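Local coordinates for protein nitrite oxidoreductase subunit B (Kuenenia stuttgartiensis, PDB 7B04) that probably carries electrons released during nitrite oxidation along a chain of iron-sulfur clusters, as the electron-transfer subunit of nitrite oxidoreductase, at residues R34-T40 and A261-I266; Q217-K221 and L293-T299; H286-A290 and E326-F331; I357-V363 and M375-I381. All coordinates share one frame; numbering follows the deposited sequence.

Contact 1. Residues R34-T40 and A261-I266; sequences RCIACQT and ACVGQI. With SF4 (iron/sulfur cluster), chain B.
The guanidinium of Arg-34 donates through NH2 to the backbone oxygen of Gln-265, with NH2 and O 2.8 Å apart. The bond is bent at the hydrogen (145°). The donor lies in the carbonyl plane, whereas the oxygen sits at the guanidinium edge, 19° out of its plane. The long side chain of arginine spans the distance: Arg-34 is extended from CG to NE and runs beside the backbone of Gly-264 and Gln-265, its CB resting on Ile-266 CG2 at 3.4 Å. Its NH1 forms a salt bridge with Glu-325 of subunit A, so the charge also meets the neighbouring chain. Gly-264, with no side chain, lets the two backbones run close at this point.

Beyond the arginine the segments share a [4Fe-4S] cluster. Cys-35 SG binds the iron FE3, Cys-38 SG the iron FE1 and Cys-262 SG the iron FE4, each at 2.3 Å; Cys-41 is the remaining cysteine ligand. This is the bacterial-ferredoxin pattern, in which a Cys-x-x-Cys-x-x-Cys run supplies three ligands and a distant cysteine the fourth. Amides of Ala-37, Thr-40 and Ile-266 donate to the thiolates of Cys-35, Cys-38 and Cys-262, which would draw off some of their negative charge. Apolar branches line the cluster: Ile-266 CD1 lies 3.5 Å from the sulfide S1, and Val-263 CG2 touches both Cys-38 SG and the side chain of Thr-40.

Segment 34-40 leads from strand 25-31 into helix 40-46, while 261-266 joins helix 257-260 to strand 267-272; strand 169-173 packs on Cys-35 and Ile-266.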
# COMPACT_ATOMS: atom_id res chain seq x y z
N ARG A 34 15.05 8.55 -0.15
CA ARG A 34 13.84 8.79 -0.93
C ARG A 34 12.80 7.69 -0.79
O ARG A 34 11.69 7.85 -1.30
CB ARG A 34 14.18 8.93 -2.42
CG ARG A 34 14.97 10.15 -2.82
CD ARG A 34 15.11 10.16 -4.34
NE ARG A 34 15.87 11.30 -4.85
CZ ARG A 34 16.09 11.52 -6.14
NH1 ARG A 34 16.79 12.57 -6.53
NH2 ARG A 34 15.60 10.68 -7.05
N CYS A 35 13.11 6.59 -0.10
CA CYS A 35 12.22 5.44 -0.11
C CYS A 35 10.97 5.70 0.73
O CYS A 35 10.99 6.45 1.71
CB CYS A 35 12.94 4.20 0.41
SG CYS A 35 12.03 2.65 0.17
N ILE A 36 9.88 5.04 0.35
CA ILE A 36 8.58 5.20 0.98
C ILE A 36 8.02 3.89 1.51
O ILE A 36 6.94 3.88 2.10
CB ILE A 36 7.57 5.86 0.02
CG1 ILE A 36 7.43 5.02 -1.25
CG2 ILE A 36 8.00 7.27 -0.32
CD1 ILE A 36 6.50 5.63 -2.27
N ALA A 37 8.73 2.77 1.31
CA ALA A 37 8.27 1.43 1.68
C ALA A 37 6.95 1.07 1.02
O ALA A 37 6.13 0.34 1.59
CB ALA A 37 8.16 1.28 3.20
N CYS A 38 6.73 1.55 -0.21
CA CYS A 38 5.49 1.23 -0.90
C CYS A 38 5.43 -0.22 -1.37
O CYS A 38 4.36 -0.68 -1.76
CB CYS A 38 5.30 2.17 -2.10
SG CYS A 38 6.55 1.99 -3.39
N GLN A 39 6.56 -0.93 -1.33
CA GLN A 39 6.64 -2.33 -1.76
C GLN A 39 6.13 -2.52 -3.19
O GLN A 39 5.67 -3.60 -3.56
CB GLN A 39 5.88 -3.25 -0.80
CG GLN A 39 6.10 -2.95 0.67
CD GLN A 39 7.40 -3.53 1.21
OE1 GLN A 39 7.95 -4.47 0.64
NE2 GLN A 39 7.88 -2.98 2.31
N THR A 40 6.21 -1.46 -4.00
CA THR A 40 5.90 -1.60 -5.43
C THR A 40 6.89 -2.54 -6.10
O THR A 40 6.51 -3.40 -6.91
CB THR A 40 5.91 -0.23 -6.10
OG1 THR A 40 4.91 0.60 -5.50
CG2 THR A 40 5.64 -0.37 -7.59
N ALA A 261 10.16 -0.56 -11.41
CA ALA A 261 8.94 -0.30 -10.66
C ALA A 261 9.10 0.78 -9.59
O ALA A 261 8.08 1.27 -9.09
CB ALA A 261 8.46 -1.58 -9.99
N CYS A 262 10.32 1.16 -9.23
CA CYS A 262 10.53 1.98 -8.04
C CYS A 262 9.85 3.34 -8.15
O CYS A 262 10.17 4.13 -9.03
CB CYS A 262 12.01 2.19 -7.77
SG CYS A 262 12.32 3.03 -6.20
N VAL A 263 8.97 3.62 -7.19
CA VAL A 263 8.09 4.77 -7.30
C VAL A 263 8.75 6.02 -6.76
O VAL A 263 8.65 7.10 -7.37
CB VAL A 263 6.78 4.46 -6.56
CG1 VAL A 263 5.76 5.53 -6.84
CG2 VAL A 263 6.31 3.11 -6.99
N GLY A 264 9.44 5.92 -5.63
CA GLY A 264 10.05 7.10 -5.05
C GLY A 264 11.40 7.43 -5.67
O GLY A 264 12.20 8.14 -5.06
N GLN A 265 11.62 6.95 -6.89
CA GLN A 265 12.82 7.25 -7.68
C GLN A 265 14.10 7.10 -6.85
O GLN A 265 14.95 7.99 -6.81
CB GLN A 265 12.73 8.66 -8.27
CG GLN A 265 11.55 8.87 -9.21
CD GLN A 265 11.39 10.32 -9.64
OE1 GLN A 265 12.09 11.20 -9.15
NE2 GLN A 265 10.47 10.57 -10.56
N ILE A 266 14.25 5.95 -6.19
CA ILE A 266 15.40 5.75 -5.32
C ILE A 266 16.48 4.84 -5.90
O ILE A 266 17.63 4.91 -5.46
CB ILE A 266 14.95 5.20 -3.94
CG1 ILE A 266 14.87 3.67 -3.97
CG2 ILE A 266 13.61 5.76 -3.55
CD1 ILE A 266 14.91 3.04 -2.60
FE1 SF4 B . 8.79 1.92 -3.02
FE2 SF4 B . 10.39 -0.27 -3.40
FE3 SF4 B . 11.22 1.76 -1.77
FE4 SF4 B . 11.10 2.14 -4.48
S1 SF4 B . 12.45 0.69 -3.36
S2 SF4 B . 10.36 3.57 -2.86
S3 SF4 B . 9.26 0.89 -5.00
S4 SF4 B . 9.42 0.40 -1.45

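Contact 2. Residues Q217-K221 and L293-T299; sequences QCPYK and LYPQFGT. With SF4 (iron/sulfur cluster), chain Z.
Tyr-220 reaches segment 293-299 with its hydroxyl, which lies 2.7 Å from Leu-293 O and 2.9 Å from Tyr-294 O. Both carbonyls are within hydrogen-bonding reach of OH, and its single proton may serve either. Tyrosine suits the place because a rigid ring is long enough to carry a polar atom from the cluster loop to this buried pair of carbonyls. With CG anti to the carbonyl carbon (chi1 -57°), the ring is turned towards 293-299. Leu-293 O approaches at the ring edge, near its plane.

Phe-297 turns an edge toward the face of Tyr-220 in a T-shaped stack, with the planes at 68° and Phe-297 CD2 3.5 Å from Tyr-220 CZ. Pro-219 covers one face of the Phe-297 ring: its CB makes a CH-pi contact, 3.9 Å from the ring centroid. Tyr-294 CB lies over the opposite face, so the phenyl is sandwiched.

Segment 217-221 belongs to a ferredoxin-type cluster loop, where a type I turn from Cys-218 to Lys-221 follows helix 213-217. Cys-218 SG binds the iron FE1 of a [4Fe-4S] cluster at 2.3 Å; Cys-175, Cys-178 and Cys-183 are the other cysteine ligands.

In van der Waals contact, Tyr-220 CD2 lies 3.6 Å from the cluster sulfide S4, and Leu-293 CD2 packs against Tyr-220 CE1. Thr-299 OG1 meets the ring edge at Tyr-220 CE2, while its CG2 rests against Pro-219 CG and its side chain touches Cys-178.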
# COMPACT_ATOMS: atom_id res chain seq x y z
N GLN A 217 23.52 -21.32 3.95
CA GLN A 217 24.74 -20.54 4.12
C GLN A 217 24.69 -19.16 3.47
O GLN A 217 25.64 -18.39 3.65
CB GLN A 217 25.94 -21.32 3.57
CG GLN A 217 26.40 -22.44 4.50
CD GLN A 217 27.09 -23.57 3.76
OE1 GLN A 217 26.76 -24.74 3.94
NE2 GLN A 217 28.06 -23.22 2.92
N CYS A 218 23.64 -18.84 2.73
CA CYS A 218 23.50 -17.47 2.24
C CYS A 218 23.14 -16.54 3.39
O CYS A 218 22.08 -16.70 4.00
CB CYS A 218 22.43 -17.38 1.15
SG CYS A 218 22.09 -15.68 0.63
N PRO A 219 23.99 -15.57 3.73
CA PRO A 219 23.69 -14.70 4.88
C PRO A 219 22.52 -13.77 4.65
O PRO A 219 21.95 -13.27 5.63
CB PRO A 219 25.00 -13.92 5.08
CG PRO A 219 25.61 -13.88 3.71
CD PRO A 219 25.25 -15.18 3.05
N TYR A 220 22.13 -13.53 3.40
CA TYR A 220 21.02 -12.64 3.08
C TYR A 220 19.70 -13.37 2.88
O TYR A 220 18.67 -12.72 2.72
CB TYR A 220 21.36 -11.81 1.84
CG TYR A 220 22.63 -11.02 2.01
CD1 TYR A 220 22.64 -9.83 2.72
CD2 TYR A 220 23.84 -11.47 1.48
CE1 TYR A 220 23.80 -9.10 2.90
CE2 TYR A 220 25.01 -10.75 1.65
CZ TYR A 220 24.98 -9.57 2.36
OH TYR A 220 26.14 -8.85 2.53
N LYS A 221 19.72 -14.71 2.88
CA LYS A 221 18.50 -15.53 2.89
C LYS A 221 17.64 -15.29 1.66
O LYS A 221 16.41 -15.30 1.73
CB LYS A 221 17.70 -15.30 4.17
CG LYS A 221 18.50 -15.50 5.44
CD LYS A 221 19.04 -16.92 5.49
CE LYS A 221 20.06 -17.09 6.61
NZ LYS A 221 20.60 -18.47 6.65
N LEU A 293 25.51 -3.60 1.56
CA LEU A 293 24.78 -4.07 2.72
C LEU A 293 25.56 -5.16 3.43
O LEU A 293 25.84 -6.21 2.85
CB LEU A 293 23.40 -4.58 2.31
CG LEU A 293 22.54 -5.16 3.43
CD1 LEU A 293 22.20 -4.08 4.44
CD2 LEU A 293 21.28 -5.79 2.87
N TYR A 294 25.90 -4.91 4.70
CA TYR A 294 26.65 -5.82 5.56
C TYR A 294 27.86 -6.41 4.83
O TYR A 294 27.88 -7.61 4.54
CB TYR A 294 25.75 -6.95 6.07
CG TYR A 294 24.68 -6.51 7.05
CD1 TYR A 294 25.01 -6.05 8.32
CD2 TYR A 294 23.33 -6.56 6.71
CE1 TYR A 294 24.03 -5.66 9.22
CE2 TYR A 294 22.35 -6.17 7.60
CZ TYR A 294 22.70 -5.72 8.85
OH TYR A 294 21.73 -5.32 9.74
N PRO A 295 28.89 -5.61 4.54
CA PRO A 295 30.12 -6.18 3.98
C PRO A 295 30.84 -7.08 4.95
O PRO A 295 31.76 -7.80 4.54
CB PRO A 295 30.96 -4.95 3.63
CG PRO A 295 30.48 -3.90 4.57
CD PRO A 295 29.01 -4.16 4.79
N GLN A 296 30.45 -7.07 6.23
CA GLN A 296 31.02 -7.98 7.23
C GLN A 296 30.93 -9.43 6.78
O GLN A 296 31.85 -10.21 7.04
CB GLN A 296 30.27 -7.82 8.55
CG GLN A 296 30.31 -6.45 9.18
CD GLN A 296 29.07 -5.64 8.88
OE1 GLN A 296 27.98 -6.18 8.79
NE2 GLN A 296 29.24 -4.32 8.71
N PHE A 297 29.84 -9.79 6.10
CA PHE A 297 29.62 -11.17 5.69
C PHE A 297 30.70 -11.67 4.73
O PHE A 297 31.04 -12.86 4.75
CB PHE A 297 28.23 -11.30 5.08
CG PHE A 297 27.11 -11.01 6.06
CD1 PHE A 297 27.32 -11.14 7.43
CD2 PHE A 297 25.87 -10.60 5.62
CE1 PHE A 297 26.31 -10.88 8.33
CE2 PHE A 297 24.85 -10.34 6.52
CZ PHE A 297 25.07 -10.48 7.88
N GLY A 298 31.24 -10.79 3.89
CA GLY A 298 32.32 -11.18 3.01
C GLY A 298 31.91 -11.69 1.65
O GLY A 298 32.68 -12.40 1.01
N THR A 299 30.69 -11.40 1.20
CA THR A 299 30.27 -11.87 -0.11
C THR A 299 30.52 -10.86 -1.22
O THR A 299 30.44 -11.23 -2.40
CB THR A 299 28.79 -12.25 -0.09
OG1 THR A 299 27.99 -11.07 -0.05
CG2 THR A 299 28.48 -13.12 1.12
FE1 SF4 Z . 22.84 -14.66 -1.25
FE2 SF4 Z . 24.87 -13.36 -2.55
FE3 SF4 Z . 22.41 -13.60 -3.74
FE4 SF4 Z . 24.02 -15.80 -3.44
S1 SF4 Z . 24.45 -13.96 -4.71
S2 SF4 Z . 21.79 -15.67 -3.01
S3 SF4 Z . 25.01 -15.34 -1.44
S4 SF4 Z . 22.90 -12.46 -1.83

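Contact 3. Residues H286-A290 and E326-F331; sequences HQKIA and EAIEKF
Gln-287 meets Lys-330 where the chain leaves helix 279-286. The two side chains pass at a slant: Gln-287 bends at chi2 (-68°), which brings its amide nitrogen NE2 to 3.7 Å from Lys-330 CD. The backbone oxygen of Gln-287 faces the end of the same lysine, 3.3 Å from its CE. These are packing contacts along the methylene chain of the lysine, whose flexible aliphatic length can cover the loop while the residue stays partly exposed.

At Lys-288 the backbone takes positive phi (51°) and turns out of the helix. Its oxygen lies 3.7 Å from Ala-327 CB. The ammonium NZ is 5.3 Å from Glu-326 OE1, too far for a salt bridge, although the opposite charges would attract weakly near the surface. This part of the fold is a helix-to-strand connection: the chain passes from helix 279-286 over the side of helix 324-332 and enters strand 291-292, at the margin of the sheet that includes strand 303-306.

Ile-289 supplies most of the apolar contact. With CG1 anti to the backbone N (chi1 -169°), the longer branch is directed along the helix, where CG1 lies 3.5 Å from Ala-327 O and also packs on Ala-327 CB, and CD1 is 4.0 Å from Phe-331 CB. The small Ala-327 permits a close approach of the backbones, CA to CA 4.1 Å at Ile-289, and its methyl lies 3.3 Å from Ile-289 O. Ile-306 of strand 303-306 and Leu-283 of helix 279-286 pack on Ile-289 as well.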
# COMPACT_ATOMS: atom_id res chain seq x y z
N HIS A 286 33.75 6.55 -7.15
CA HIS A 286 34.30 7.90 -7.20
C HIS A 286 33.68 8.82 -6.16
O HIS A 286 34.37 9.69 -5.62
CB HIS A 286 34.12 8.47 -8.61
CG HIS A 286 34.95 7.77 -9.65
ND1 HIS A 286 34.55 6.61 -10.26
CD2 HIS A 286 36.17 8.07 -10.16
CE1 HIS A 286 35.48 6.22 -11.11
NE2 HIS A 286 36.47 7.09 -11.07
N GLN A 287 32.40 8.63 -5.86
CA GLN A 287 31.74 9.41 -4.82
C GLN A 287 31.64 8.67 -3.50
O GLN A 287 31.54 9.32 -2.45
CB GLN A 287 30.33 9.82 -5.27
CG GLN A 287 30.31 10.81 -6.41
CD GLN A 287 30.84 12.17 -6.00
OE1 GLN A 287 31.92 12.58 -6.43
NE2 GLN A 287 30.08 12.87 -5.17
N LYS A 288 31.69 7.33 -3.52
CA LYS A 288 31.58 6.51 -2.31
C LYS A 288 30.36 6.91 -1.48
O LYS A 288 30.40 6.93 -0.25
CB LYS A 288 32.86 6.59 -1.48
CG LYS A 288 34.10 6.07 -2.19
CD LYS A 288 35.31 6.08 -1.26
CE LYS A 288 35.73 7.49 -0.91
NZ LYS A 288 36.21 8.24 -2.11
N ILE A 289 29.27 7.23 -2.17
CA ILE A 289 28.04 7.68 -1.51
C ILE A 289 27.11 6.49 -1.32
O ILE A 289 26.27 6.48 -0.40
CB ILE A 289 27.37 8.81 -2.31
CG1 ILE A 289 26.26 9.46 -1.48
CG2 ILE A 289 26.84 8.30 -3.64
CD1 ILE A 289 25.79 10.79 -2.02
N ALA A 290 27.24 5.49 -2.18
CA ALA A 290 26.44 4.27 -2.10
C ALA A 290 27.32 3.13 -1.59
O ALA A 290 28.42 2.91 -2.11
CB ALA A 290 25.84 3.92 -3.46
N GLU A 326 30.92 10.08 5.28
CA GLU A 326 31.18 10.92 4.12
C GLU A 326 30.08 10.84 3.08
O GLU A 326 29.90 11.79 2.31
CB GLU A 326 32.54 10.57 3.51
CG GLU A 326 33.69 10.94 4.44
CD GLU A 326 35.05 10.52 3.91
OE1 GLU A 326 35.10 9.89 2.84
OE2 GLU A 326 36.06 10.83 4.58
N ALA A 327 29.35 9.72 3.02
CA ALA A 327 28.24 9.62 2.08
C ALA A 327 27.12 10.58 2.44
O ALA A 327 26.56 11.25 1.57
CB ALA A 327 27.73 8.18 2.04
N ILE A 328 26.76 10.64 3.73
CA ILE A 328 25.68 11.52 4.17
C ILE A 328 26.07 12.99 3.98
O ILE A 328 25.25 13.82 3.58
CB ILE A 328 25.31 11.21 5.62
CG1 ILE A 328 24.86 9.75 5.75
CG2 ILE A 328 24.22 12.14 6.11
CD1 ILE A 328 24.59 9.32 7.16
N GLU A 329 27.33 13.33 4.27
CA GLU A 329 27.78 14.71 4.12
C GLU A 329 27.63 15.17 2.68
O GLU A 329 27.30 16.34 2.42
CB GLU A 329 29.23 14.83 4.62
CG GLU A 329 29.83 16.23 4.55
CD GLU A 329 30.76 16.41 3.37
OE1 GLU A 329 31.42 15.41 3.00
OE2 GLU A 329 30.84 17.53 2.83
N LYS A 330 27.91 14.29 1.72
CA LYS A 330 27.73 14.62 0.32
C LYS A 330 26.25 14.76 -0.04
O LYS A 330 25.88 15.63 -0.83
CB LYS A 330 28.39 13.56 -0.57
CG LYS A 330 29.91 13.52 -0.45
CD LYS A 330 30.51 12.59 -1.49
CE LYS A 330 31.99 12.37 -1.24
NZ LYS A 330 32.76 13.64 -1.33
N PHE A 331 25.40 13.90 0.53
CA PHE A 331 23.99 13.88 0.13
C PHE A 331 23.20 15.06 0.68
O PHE A 331 22.41 15.67 -0.05
CB PHE A 331 23.33 12.57 0.57
CG PHE A 331 21.83 12.64 0.57
CD1 PHE A 331 21.12 12.49 -0.61
CD2 PHE A 331 21.12 12.87 1.75
CE1 PHE A 331 19.74 12.56 -0.62
CE2 PHE A 331 19.74 12.95 1.74
CZ PHE A 331 19.05 12.79 0.56

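Contact 4. Residues I357-V363 and M375-I381; sequences IEEGPKV and MYNDTVI
Glu-358 and Thr-379 form a hydrogen-bonded antiparallel pair: Glu-358 N donates to Thr-379 O at 2.8 Å, and Thr-379 N returns a bond to Glu-358 O at 2.9 Å, the latter nearly straight at 171°. Further along, Asn-377 N donates to Pro-361 O and Val-363 N to Met-375 O, at 2.8 and 2.9 Å. Pro-361 takes part through its carbonyl, which a proline can offer although it has no N-H.

Between these two sets the pairing slips by one residue. Asn-377 is the centre of an inverse gamma turn, and Asp-378 bridges the gap with its side chain: CG anti to the carbonyl carbon (chi1 -46°) carries OD1 to Gly-360 N, from which it accepts at 3.2 Å through the lone pair away from OD2. Having no side chain, Gly-360 can lie close against the Asn-377 carbonyl.

On one face of the sheet Ile-357 sits with Val-380, and Lys-362 CB lies 3.6 Å from Tyr-376 CD1. The other face carries Glu-358 and Thr-379, and the Glu-358 side chain, carboxylate included, lies across Ile-381 CD1. Val-363 CG2 packs on Asn-377 CB, 3.6 Å away.

Outside this shell Arg-336 salt-bridges Asp-378 and Glu-359, consistent with its holding them in place, and makes a cation-pi contact with Tyr-376. Helix 336-342 also covers Ile-357 and Met-375, while strand 389-394 pairs with the far edge of 371-383. The arrangement is that of an antiparallel sheet in which one long, interrupted strand is bordered along one edge by two shorter ones, the second of them, 362-368, its partner in a beta hairpin.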
# COMPACT_ATOMS: atom_id res chain seq x y z
N ILE A 357 26.31 16.07 -18.70
CA ILE A 357 25.41 17.14 -18.29
C ILE A 357 25.60 18.37 -19.18
O ILE A 357 26.73 18.76 -19.47
CB ILE A 357 25.66 17.52 -16.82
CG1 ILE A 357 25.33 16.34 -15.91
CG2 ILE A 357 24.88 18.76 -16.43
CD1 ILE A 357 26.02 16.40 -14.57
N GLU A 358 24.48 18.95 -19.62
CA GLU A 358 24.47 20.24 -20.30
C GLU A 358 24.01 21.29 -19.29
O GLU A 358 22.95 21.15 -18.69
CB GLU A 358 23.53 20.23 -21.51
CG GLU A 358 24.00 19.38 -22.67
CD GLU A 358 23.06 19.45 -23.85
OE1 GLU A 358 21.99 20.09 -23.73
OE2 GLU A 358 23.38 18.88 -24.91
N GLU A 359 24.82 22.34 -19.12
CA GLU A 359 24.61 23.25 -18.01
C GLU A 359 23.52 24.28 -18.28
O GLU A 359 23.30 24.71 -19.42
CB GLU A 359 25.93 23.95 -17.66
CG GLU A 359 26.78 23.11 -16.71
CD GLU A 359 28.09 23.76 -16.34
OE1 GLU A 359 28.82 24.21 -17.24
OE2 GLU A 359 28.38 23.83 -15.13
N GLY A 360 22.83 24.66 -17.21
CA GLY A 360 21.72 25.58 -17.26
C GLY A 360 21.86 26.69 -16.23
O GLY A 360 22.81 26.72 -15.44
N PRO A 361 20.91 27.62 -16.22
CA PRO A 361 21.00 28.76 -15.30
C PRO A 361 20.77 28.36 -13.85
O PRO A 361 20.13 27.35 -13.54
CB PRO A 361 19.89 29.70 -15.79
CG PRO A 361 18.88 28.78 -16.38
CD PRO A 361 19.66 27.64 -17.00
N LYS A 362 21.32 29.17 -12.96
CA LYS A 362 21.13 28.99 -11.52
C LYS A 362 19.70 29.39 -11.13
O LYS A 362 19.18 30.41 -11.58
CB LYS A 362 22.16 29.81 -10.75
CG LYS A 362 21.67 30.42 -9.44
CD LYS A 362 22.86 30.83 -8.58
CE LYS A 362 23.85 31.67 -9.37
NZ LYS A 362 24.63 32.59 -8.50
N VAL A 363 19.07 28.57 -10.30
CA VAL A 363 17.66 28.73 -9.95
C VAL A 363 17.47 29.13 -8.49
O VAL A 363 16.59 29.93 -8.17
CB VAL A 363 16.87 27.45 -10.29
CG1 VAL A 363 15.44 27.55 -9.77
CG2 VAL A 363 16.88 27.21 -11.79
N MET A 375 21.93 25.65 -6.62
CA MET A 375 21.24 24.72 -7.51
C MET A 375 21.03 25.37 -8.87
O MET A 375 20.57 26.52 -8.95
CB MET A 375 19.89 24.29 -6.92
CG MET A 375 19.09 23.36 -7.81
SD MET A 375 17.53 22.88 -7.06
CE MET A 375 16.65 24.44 -7.06
N TYR A 376 21.37 24.63 -9.92
CA TYR A 376 21.26 25.08 -11.31
C TYR A 376 20.29 24.15 -12.03
O TYR A 376 20.13 22.98 -11.65
CB TYR A 376 22.64 25.05 -12.00
CG TYR A 376 23.74 25.74 -11.22
CD1 TYR A 376 24.22 26.99 -11.59
CD2 TYR A 376 24.31 25.13 -10.10
CE1 TYR A 376 25.24 27.61 -10.87
CE2 TYR A 376 25.32 25.75 -9.38
CZ TYR A 376 25.78 26.99 -9.77
OH TYR A 376 26.78 27.61 -9.06
N ASN A 377 19.61 24.67 -13.04
CA ASN A 377 18.67 23.84 -13.81
C ASN A 377 19.41 23.15 -14.95
O ASN A 377 19.21 23.43 -16.14
CB ASN A 377 17.50 24.66 -14.32
CG ASN A 377 16.49 23.81 -15.08
OD1 ASN A 377 15.51 23.33 -14.53
ND2 ASN A 377 16.74 23.61 -16.36
N ASP A 378 20.27 22.21 -14.58
CA ASP A 378 21.04 21.52 -15.60
C ASP A 378 20.20 20.43 -16.24
O ASP A 378 19.21 19.96 -15.68
CB ASP A 378 22.31 20.88 -15.04
CG ASP A 378 23.09 21.81 -14.14
OD1 ASP A 378 23.25 23.00 -14.47
OD2 ASP A 378 23.58 21.33 -13.10
N THR A 379 20.60 20.06 -17.45
CA THR A 379 19.98 18.98 -18.20
C THR A 379 20.92 17.78 -18.17
O THR A 379 22.02 17.84 -18.73
CB THR A 379 19.70 19.42 -19.64
OG1 THR A 379 18.70 20.44 -19.64
CG2 THR A 379 19.25 18.26 -20.47
N VAL A 380 20.50 16.72 -17.49
CA VAL A 380 21.30 15.50 -17.40
C VAL A 380 20.88 14.57 -18.53
O VAL A 380 19.69 14.48 -18.87
CB VAL A 380 21.14 14.83 -16.02
CG1 VAL A 380 19.71 14.39 -15.77
CG2 VAL A 380 22.10 13.65 -15.88
N ILE A 381 21.86 13.90 -19.13
CA ILE A 381 21.64 13.07 -20.31
C ILE A 381 22.27 11.71 -20.08
O ILE A 381 23.40 11.60 -19.59
CB ILE A 381 22.23 13.73 -21.57
CG1 ILE A 381 21.63 15.12 -21.79
CG2 ILE A 381 22.00 12.86 -22.79
CD1 ILE A 381 22.41 15.97 -22.77

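From the N terminus, contact 1 spans farthest, closing when 261-266 returns to 34-40 at a cluster; the N-terminal ferredoxin-type region thereby meets the dicluster region. Contact 2 opens at 217-221 before that closure and ends at 293-299, so the two cross, and it joins a second cluster loop to the loop between strands 291-292 and 303-306. Contact 3 opens at 286-290, inside the span of contact 2, and closes on helix 324-332, so these also cross. Contact 4 follows in series, a short closure within the C-terminal sheet, its centre about 39 Å from that of contact 2. None nests within another.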